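Local coordinates for cell wall binding protein cwp8 (Peptoclostridium difficile, PDB 5J6Q) that probably anchors itself non-covalently to the bacterial cell wall through three CWB2 modules, as a member of the S-layer-associated surface proteins, at residues T297-S302 and E352-R357; K303-D308 and A536-A541. All coordinates share one frame; numbering follows the deposited sequence.

Along the chain, helix 294-305 supplies residues 297-302 to contact 1 and leads straight into residues 303-308 of contact 2. Contact 1 closes the shorter loop: after 49 intervening residues, 352-357 on helix 349-359 returns beside 297-302, with both partners in the first CWB2 sequence region. Contact 2 spans 227 residues, joining 303-308 to 536-541 on helix 531-542, in the third CWB2 region. Because the four segments alternate, the two loops cross instead of nesting. Helix 294-305 thus packs against helix 349-359 in contact 1 and helix 531-542 in contact 2. The centres lie about 10 Å apart, and a salt bridge from R357 NH1 to D308 OD1 (2.9 Å), in the loop after the helix, links the contacts separately.

Contact 1 (T297-S302 and E352-R357); sequences TAVEVS and EAEILR
V299 and S302, one turn apart on helix 294-305, receive the side chain of E354 from helix 349-359. V299 has CG1 anti to its backbone N, which brings this methyl to 3.6 Å from E354 OE2, while both methyls also pack against E354 CB, about equally close. E354 starts extended and then bends at chi2 (74°), carrying its carboxylate past V299 to S302. The S302 OG to E354 OE1 hydrogen bond is weak, and OE1 itself is less surely placed because it crowds S302 CB in the model.

The two helix segments run nearly parallel, 10° apart with axes 10.5 Å from each other. Both pack side chains on strand 339-342, A298 against L341 and E354 and I355 against L340, as expected of helices covering the parallel sheet of an alpha/beta CWB2 module.

R357 holds the carboxylate from its own helix. Its chain bends at chi3, turning NE and NH2 back toward E354. R357 NE donates to E354 OE2 at 2.9 Å in a nearly straight bond. OE2 lies in the guanidinium plane and is met on its syn side, although 35° out of the carboxylate plane. R357 NH2 bridges to the less certain OE1 and also donates to F306 O, while S302 O lies 3.6 Å from R357 NH2 at the guanidinium edge.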
ATOM      1  N   THR A 297      19.169  -1.514  -3.227  1.00 40.54           N
ATOM      2  CA  THR A 297      18.572  -1.449  -4.586  1.00 37.78           C
ATOM      3  C   THR A 297      19.263  -2.485  -5.455  1.00 33.07           C
ATOM      4  O   THR A 297      18.558  -3.242  -6.152  1.00 34.32           O
ATOM      5  CB  THR A 297      18.739  -0.070  -5.198  1.00 35.63           C
ATOM      6  OG1 THR A 297      18.046   0.854  -4.336  1.00 37.24           O
ATOM      7  CG2 THR A 297      18.219   0.004  -6.647  1.00 27.50           C
ATOM      8  N   ALA A 298      20.603  -2.588  -5.416  1.00 34.37           N
ATOM      9  CA  ALA A 298      21.348  -3.591  -6.268  1.00 37.50           C
ATOM     10  C   ALA A 298      20.872  -5.056  -5.978  1.00 39.16           C
ATOM     11  O   ALA A 298      20.662  -5.854  -6.922  1.00 35.38           O
ATOM     12  CB  ALA A 298      22.866  -3.454  -6.079  1.00 34.11           C
ATOM     13  N   VAL A 299      20.620  -5.377  -4.688  1.00 39.77           N
ATOM     14  CA  VAL A 299      20.022  -6.687  -4.355  1.00 41.89           C
ATOM     15  C   VAL A 299      18.621  -6.838  -4.955  1.00 44.89           C
ATOM     16  O   VAL A 299      18.268  -7.918  -5.487  1.00 43.29           O
ATOM     17  CB  VAL A 299      19.950  -6.875  -2.813  1.00 45.92           C
ATOM     18  CG1 VAL A 299      19.319  -8.230  -2.487  1.00 40.48           C
ATOM     19  CG2 VAL A 299      21.369  -6.752  -2.155  1.00 36.57           C
ATOM     20  N   GLU A 300      17.766  -5.774  -4.861  1.00 45.58           N
ATOM     21  CA  GLU A 300      16.413  -5.890  -5.445  1.00 44.06           C
ATOM     22  C   GLU A 300      16.454  -6.091  -6.959  1.00 41.58           C
ATOM     23  O   GLU A 300      15.576  -6.816  -7.469  1.00 39.45           O
ATOM     24  CB  GLU A 300      15.471  -4.695  -5.103  1.00 44.48           C
ATOM     25  CG  GLU A 300      15.202  -4.567  -3.598  1.00 48.37           C
ATOM     26  CD  GLU A 300      14.594  -5.874  -3.005  1.00 56.01           C
ATOM     27  OE1 GLU A 300      13.578  -6.313  -3.505  1.00 57.61           O
ATOM     28  OE2 GLU A 300      15.159  -6.443  -2.063  1.00 61.45           O
ATOM     29  N   VAL A 301      17.421  -5.488  -7.686  1.00 35.03           N
ATOM     30  CA  VAL A 301      17.542  -5.800  -9.123  1.00 36.71           C
ATOM     31  C   VAL A 301      17.938  -7.298  -9.240  1.00 41.21           C
ATOM     32  O   VAL A 301      17.354  -8.028 -10.055  1.00 36.48           O
ATOM     33  CB  VAL A 301      18.588  -4.941  -9.889  1.00 37.63           C
ATOM     34  CG1 VAL A 301      18.877  -5.485 -11.307  1.00 29.23           C
ATOM     35  CG2 VAL A 301      18.056  -3.509  -9.985  1.00 38.06           C
ATOM     36  N   SER A 302      18.894  -7.740  -8.427  1.00 40.11           N
ATOM     37  CA  SER A 302      19.334  -9.142  -8.480  1.00 44.88           C
ATOM     38  C   SER A 302      18.143 -10.081  -8.198  1.00 44.89           C
ATOM     39  O   SER A 302      17.950 -11.065  -8.930  1.00 42.54           O
ATOM     40  CB  SER A 302      20.473  -9.402  -7.505  1.00 43.22           C
ATOM     41  OG  SER A 302      21.067 -10.654  -7.793  1.00 47.11           O
ATOM     42  N   GLU A 352      26.860  -9.801   0.512  1.00 51.12           N
ATOM     43  CA  GLU A 352      27.417 -11.126   0.752  1.00 52.55           C
ATOM     44  C   GLU A 352      26.274 -12.098   0.752  1.00 53.70           C
ATOM     45  O   GLU A 352      26.325 -13.133   0.063  1.00 54.25           O
ATOM     46  CB  GLU A 352      28.168 -11.121   2.121  1.00 56.25           C
ATOM     47  CG  GLU A 352      28.542 -12.510   2.619  1.00 63.78           C
ATOM     48  CD  GLU A 352      29.402 -12.439   3.866  1.00 68.65           C
ATOM     49  OE1 GLU A 352      28.893 -11.975   4.888  1.00 76.42           O
ATOM     50  OE2 GLU A 352      30.576 -12.813   3.804  1.00 70.87           O
ATOM     51  N   ALA A 353      25.202 -11.750   1.490  1.00 52.27           N
ATOM     52  CA  ALA A 353      23.986 -12.561   1.566  1.00 46.81           C
ATOM     53  C   ALA A 353      23.376 -12.770   0.196  1.00 45.82           C
ATOM     54  O   ALA A 353      22.869 -13.863  -0.039  1.00 43.85           O
ATOM     55  CB  ALA A 353      22.970 -11.910   2.518  1.00 41.87           C
ATOM     56  N   GLU A 354      23.434 -11.736  -0.780  1.00 44.26           N
ATOM     57  CA  GLU A 354      22.802 -11.934  -2.128  1.00 39.73           C
ATOM     58  C   GLU A 354      23.748 -12.789  -2.929  1.00 38.86           C
ATOM     59  O   GLU A 354      23.297 -13.580  -3.765  1.00 41.85           O
ATOM     60  CB  GLU A 354      22.477 -10.588  -2.897  1.00 34.11           C
ATOM     61  CG  GLU A 354      21.931 -10.773  -4.302  1.00 39.01           C
ATOM     62  CD  GLU A 354      20.465 -11.270  -4.336  1.00 45.76           C
ATOM     63  OE1 GLU A 354      19.921 -11.309  -5.415  1.00 42.61           O
ATOM     64  OE2 GLU A 354      19.884 -11.657  -3.294  1.00 50.18           O
ATOM     65  N   ILE A 355      25.062 -12.632  -2.730  1.00 42.36           N
ATOM     66  CA  ILE A 355      26.003 -13.573  -3.414  1.00 43.27           C
ATOM     67  C   ILE A 355      25.602 -15.088  -3.141  1.00 46.00           C
ATOM     68  O   ILE A 355      25.502 -15.898  -4.061  1.00 46.15           O
ATOM     69  CB  ILE A 355      27.428 -13.420  -2.887  1.00 46.54           C
ATOM     70  CG1 ILE A 355      27.909 -11.982  -3.138  1.00 44.70           C
ATOM     71  CG2 ILE A 355      28.437 -14.501  -3.639  1.00 41.34           C
ATOM     72  CD1 ILE A 355      28.108 -11.785  -4.581  1.00 44.03           C
ATOM     73  N   LEU A 356      25.356 -15.418  -1.885  1.00 53.45           N
ATOM     74  CA  LEU A 356      25.007 -16.803  -1.530  1.00 58.42           C
ATOM     75  C   LEU A 356      23.750 -17.249  -2.168  1.00 54.09           C
ATOM     76  O   LEU A 356      23.654 -18.335  -2.718  1.00 55.58           O
ATOM     77  CB  LEU A 356      24.875 -16.910  -0.012  1.00 57.80           C
ATOM     78  CG  LEU A 356      26.183 -16.639   0.741  1.00 68.95           C
ATOM     79  CD1 LEU A 356      25.932 -16.868   2.253  1.00 70.23           C
ATOM     80  CD2 LEU A 356      27.324 -17.537   0.265  1.00 71.99           C
ATOM     81  N   ARG A 357      22.761 -16.391  -2.144  1.00 55.52           N
ATOM     82  CA  ARG A 357      21.440 -16.692  -2.663  1.00 50.57           C
ATOM     83  C   ARG A 357      21.458 -16.977  -4.111  1.00 53.59           C
ATOM     84  O   ARG A 357      20.834 -17.979  -4.527  1.00 51.93           O
ATOM     85  CB  ARG A 357      20.444 -15.525  -2.415  1.00 55.44           C
ATOM     86  CG  ARG A 357      18.986 -15.984  -2.636  1.00 52.93           C
ATOM     87  CD  ARG A 357      17.962 -14.832  -2.799  1.00 50.66           C
ATOM     88  NE  ARG A 357      18.269 -13.950  -3.933  1.00 47.43           N
ATOM     89  CZ  ARG A 357      17.879 -14.167  -5.178  1.00 54.71           C
ATOM     90  NH1 ARG A 357      17.142 -15.223  -5.482  1.00 42.02           N
ATOM     91  NH2 ARG A 357      18.241 -13.311  -6.151  1.00 49.51           N
TER

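Contact 2 (K303-D308 and A536-A541); sequences KERFKD and AAPLAA
R305 lays its guanidinium against P538, with CB of the proline ring over the centre of one face and 3.4 Å from R305 CZ; P538 CG lies nearer NH2. The aliphatic part of the same arginine rests on the next residue: R305 CD is 3.7 Å from L539 CB, and the two side chains run past each other in opposite directions. E304 adds a looser contact at the margin, its CG 4.0 Å from L539 CD1. The end of E304 heads away from helix 531-542, and its side chain comes within about 3 Å of a bound sulfate, most likely picked up from the crystallisation solution.

The guanidinium is held on several sides. Over its opposite face comes F306 CZ, 3.5 Å above the plane of the R305 guanidinium and offset toward the rim, so the group is sandwiched between proline and phenylalanine. The bend at chi3 (55°) turns the flat end across P538 instead of continuing the chain past it. At its edge, in plane, R305 NE donates to a water O at 2.8 Å, which in turn makes a weak bond to P538 O. NH2 donates to A337 O, and NH1 more weakly to A332 O, which together probably fix the rotation of the group.

Further out, the chain turns out of the helix at F306, whose ring face lies against R305 CB. Helix 531-542 bends at P538, whose nitrogen has no hydrogen to give; L539 N also makes no bond to the turn before. P538 packs on A332 and S333 of helix 329-334, and L539 on Y517. These helices flank a parallel sheet, as in a toprim-like alpha/beta fold, in which strands 286-289 and 516-519 both take part, so the contact joins the first and third CWB2 regions.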
ATOM      1  N   LYS A 303      17.313  -9.770  -7.188  1.00 44.87           N
ATOM      2  CA  LYS A 303      16.147 -10.642  -6.996  1.00 44.29           C
ATOM      3  C   LYS A 303      15.215 -10.669  -8.203  1.00 46.60           C
ATOM      4  O   LYS A 303      14.592 -11.699  -8.464  1.00 43.97           O
ATOM      5  CB  LYS A 303      15.388 -10.237  -5.768  1.00 42.32           C
ATOM      6  CG  LYS A 303      16.254 -10.594  -4.528  1.00 41.33           C
ATOM      7  CD  LYS A 303      15.780  -9.679  -3.421  1.00 59.39           C
ATOM      8  CE  LYS A 303      16.338 -10.037  -2.060  1.00 68.28           C
ATOM      9  NZ  LYS A 303      15.348  -9.649  -1.024  1.00 68.75           N
ATOM     10  N   GLU A 304      15.156  -9.567  -8.979  1.00 40.97           N
ATOM     11  CA  GLU A 304      14.291  -9.568 -10.111  1.00 41.26           C
ATOM     12  C   GLU A 304      14.889 -10.408 -11.197  1.00 43.16           C
ATOM     13  O   GLU A 304      14.164 -11.123 -11.886  1.00 43.25           O
ATOM     14  CB  GLU A 304      14.033  -8.139 -10.611  1.00 38.89           C
ATOM     15  CG  GLU A 304      12.948  -8.104 -11.654  1.00 48.53           C
ATOM     16  CD  GLU A 304      11.561  -8.471 -11.091  1.00 58.12           C
ATOM     17  OE1 GLU A 304      11.277  -8.177  -9.874  1.00 57.67           O
ATOM     18  OE2 GLU A 304      10.776  -9.026 -11.884  1.00 51.79           O
ATOM     19  N   ARG A 305      16.211 -10.353 -11.347  1.00 42.42           N
ATOM     20  CA  ARG A 305      16.870 -11.107 -12.392  1.00 47.08           C
ATOM     21  C   ARG A 305      17.025 -12.602 -12.075  1.00 49.73           C
ATOM     22  O   ARG A 305      16.937 -13.406 -13.004  1.00 49.62           O
ATOM     23  CB  ARG A 305      18.280 -10.521 -12.650  1.00 47.37           C
ATOM     24  CG  ARG A 305      18.155  -9.075 -13.139  1.00 47.52           C
ATOM     25  CD  ARG A 305      19.486  -8.465 -13.509  1.00 46.11           C
ATOM     26  NE  ARG A 305      20.194  -9.279 -14.496  1.00 40.78           N
ATOM     27  CZ  ARG A 305      21.500  -9.429 -14.505  1.00 39.64           C
ATOM     28  NH1 ARG A 305      22.073 -10.201 -15.432  1.00 50.86           N
ATOM     29  NH2 ARG A 305      22.257  -8.798 -13.617  1.00 43.38           N
ATOM     30  N   PHE A 306      17.272 -12.990 -10.810  1.00 48.86           N
ATOM     31  CA  PHE A 306      17.512 -14.418 -10.573  1.00 50.56           C
ATOM     32  C   PHE A 306      16.786 -15.078  -9.408  1.00 49.60           C
ATOM     33  O   PHE A 306      16.738 -14.559  -8.297  1.00 47.86           O
ATOM     34  CB  PHE A 306      18.998 -14.698 -10.315  1.00 49.54           C
ATOM     35  CG  PHE A 306      19.966 -14.030 -11.275  1.00 52.53           C
ATOM     36  CD1 PHE A 306      20.516 -12.796 -10.978  1.00 45.83           C
ATOM     37  CD2 PHE A 306      20.302 -14.631 -12.470  1.00 49.65           C
ATOM     38  CE1 PHE A 306      21.367 -12.172 -11.858  1.00 45.44           C
ATOM     39  CE2 PHE A 306      21.156 -14.010 -13.344  1.00 57.72           C
ATOM     40  CZ  PHE A 306      21.690 -12.767 -13.035  1.00 49.69           C
ATOM     41  N   LYS A 307      16.236 -16.257  -9.708  1.00 52.30           N
ATOM     42  CA  LYS A 307      15.633 -17.122  -8.719  1.00 55.14           C
ATOM     43  C   LYS A 307      16.827 -17.700  -7.935  1.00 54.01           C
ATOM     44  O   LYS A 307      17.948 -17.614  -8.410  1.00 54.95           O
ATOM     45  CB  LYS A 307      14.826 -18.238  -9.391  1.00 56.94           C
ATOM     46  CG  LYS A 307      13.554 -17.741 -10.034  1.00 67.51           C
ATOM     47  CD  LYS A 307      12.827 -18.919 -10.741  1.00 80.96           C
ATOM     48  CE  LYS A 307      11.633 -18.480 -11.579  1.00 84.59           C
ATOM     49  NZ  LYS A 307      11.978 -18.347 -13.028  1.00 89.28           N
ATOM     50  N   ASP A 308      16.616 -18.240  -6.730  1.00 58.60           N
ATOM     51  CA  ASP A 308      17.745 -18.794  -5.918  1.00 60.07           C
ATOM     52  C   ASP A 308      18.625 -19.691  -6.702  1.00 56.52           C
ATOM     53  O   ASP A 308      18.115 -20.501  -7.462  1.00 55.68           O
ATOM     54  CB  ASP A 308      17.259 -19.606  -4.670  1.00 59.49           C
ATOM     55  CG  ASP A 308      16.404 -18.749  -3.785  1.00 66.20           C
ATOM     56  OD1 ASP A 308      16.592 -17.509  -3.801  1.00 69.19           O
ATOM     57  OD2 ASP A 308      15.524 -19.302  -3.088  1.00 70.11           O
ATOM     58  N   ALA A 536      20.709  -1.822 -13.020  1.00 32.74           N
ATOM     59  CA  ALA A 536      19.583  -2.310 -13.793  1.00 31.16           C
ATOM     60  C   ALA A 536      19.805  -2.491 -15.322  1.00 31.40           C
ATOM     61  O   ALA A 536      18.932  -3.118 -15.989  1.00 32.65           O
ATOM     62  CB  ALA A 536      18.362  -1.404 -13.588  1.00 30.74           C
ATOM     63  N   ALA A 537      20.856  -2.027 -15.898  1.00 32.28           N
ATOM     64  CA  ALA A 537      20.930  -2.166 -17.340  1.00 29.80           C
ATOM     65  C   ALA A 537      20.818  -3.705 -17.828  1.00 31.03           C
ATOM     66  O   ALA A 537      20.177  -3.864 -18.825  1.00 30.06           O
ATOM     67  CB  ALA A 537      22.205  -1.532 -17.865  1.00 26.26           C
ATOM     68  N   PRO A 538      21.426  -4.785 -17.210  1.00 32.24           N
ATOM     69  CA  PRO A 538      21.248  -6.181 -17.744  1.00 36.02           C
ATOM     70  C   PRO A 538      19.825  -6.576 -17.601  1.00 38.47           C
ATOM     71  O   PRO A 538      19.307  -7.410 -18.366  1.00 44.23           O
ATOM     72  CB  PRO A 538      22.204  -7.047 -16.870  1.00 36.81           C
ATOM     73  CG  PRO A 538      22.832  -5.993 -15.814  1.00 36.55           C
ATOM     74  CD  PRO A 538      22.662  -4.665 -16.417  1.00 36.28           C
ATOM     75  N   LEU A 539      19.131  -5.997 -16.548  1.00 38.38           N
ATOM     76  CA  LEU A 539      17.742  -6.299 -16.374  1.00 36.10           C
ATOM     77  C   LEU A 539      16.939  -5.668 -17.525  1.00 37.86           C
ATOM     78  O   LEU A 539      16.125  -6.377 -18.196  1.00 33.72           O
ATOM     79  CB  LEU A 539      17.295  -5.850 -14.991  1.00 39.11           C
ATOM     80  CG  LEU A 539      15.782  -5.736 -14.871  1.00 37.84           C
ATOM     81  CD1 LEU A 539      15.164  -7.120 -14.889  1.00 26.00           C
ATOM     82  CD2 LEU A 539      15.392  -5.125 -13.555  1.00 24.03           C
ATOM     83  N   ALA A 540      17.164  -4.377 -17.807  1.00 33.54           N
ATOM     84  CA  ALA A 540      16.476  -3.781 -18.946  1.00 34.84           C
ATOM     85  C   ALA A 540      16.916  -4.524 -20.261  1.00 35.34           C
ATOM     86  O   ALA A 540      16.057  -4.683 -21.124  1.00 33.32           O
ATOM     87  CB  ALA A 540      16.813  -2.332 -19.094  1.00 30.58           C
ATOM     88  N   ALA A 541      18.225  -4.959 -20.394  1.00 32.79           N
ATOM     89  CA  ALA A 541      18.635  -5.717 -21.604  1.00 39.81           C
ATOM     90  C   ALA A 541      17.766  -6.997 -21.731  1.00 40.14           C
ATOM     91  O   ALA A 541      17.248  -7.274 -22.837  1.00 38.85           O
ATOM     92  CB  ALA A 541      20.094  -6.146 -21.507  1.00 35.77           C
TER
HETATM   93  O   HOH W   1      18.550 -10.191 -16.528  1.00 47.32           O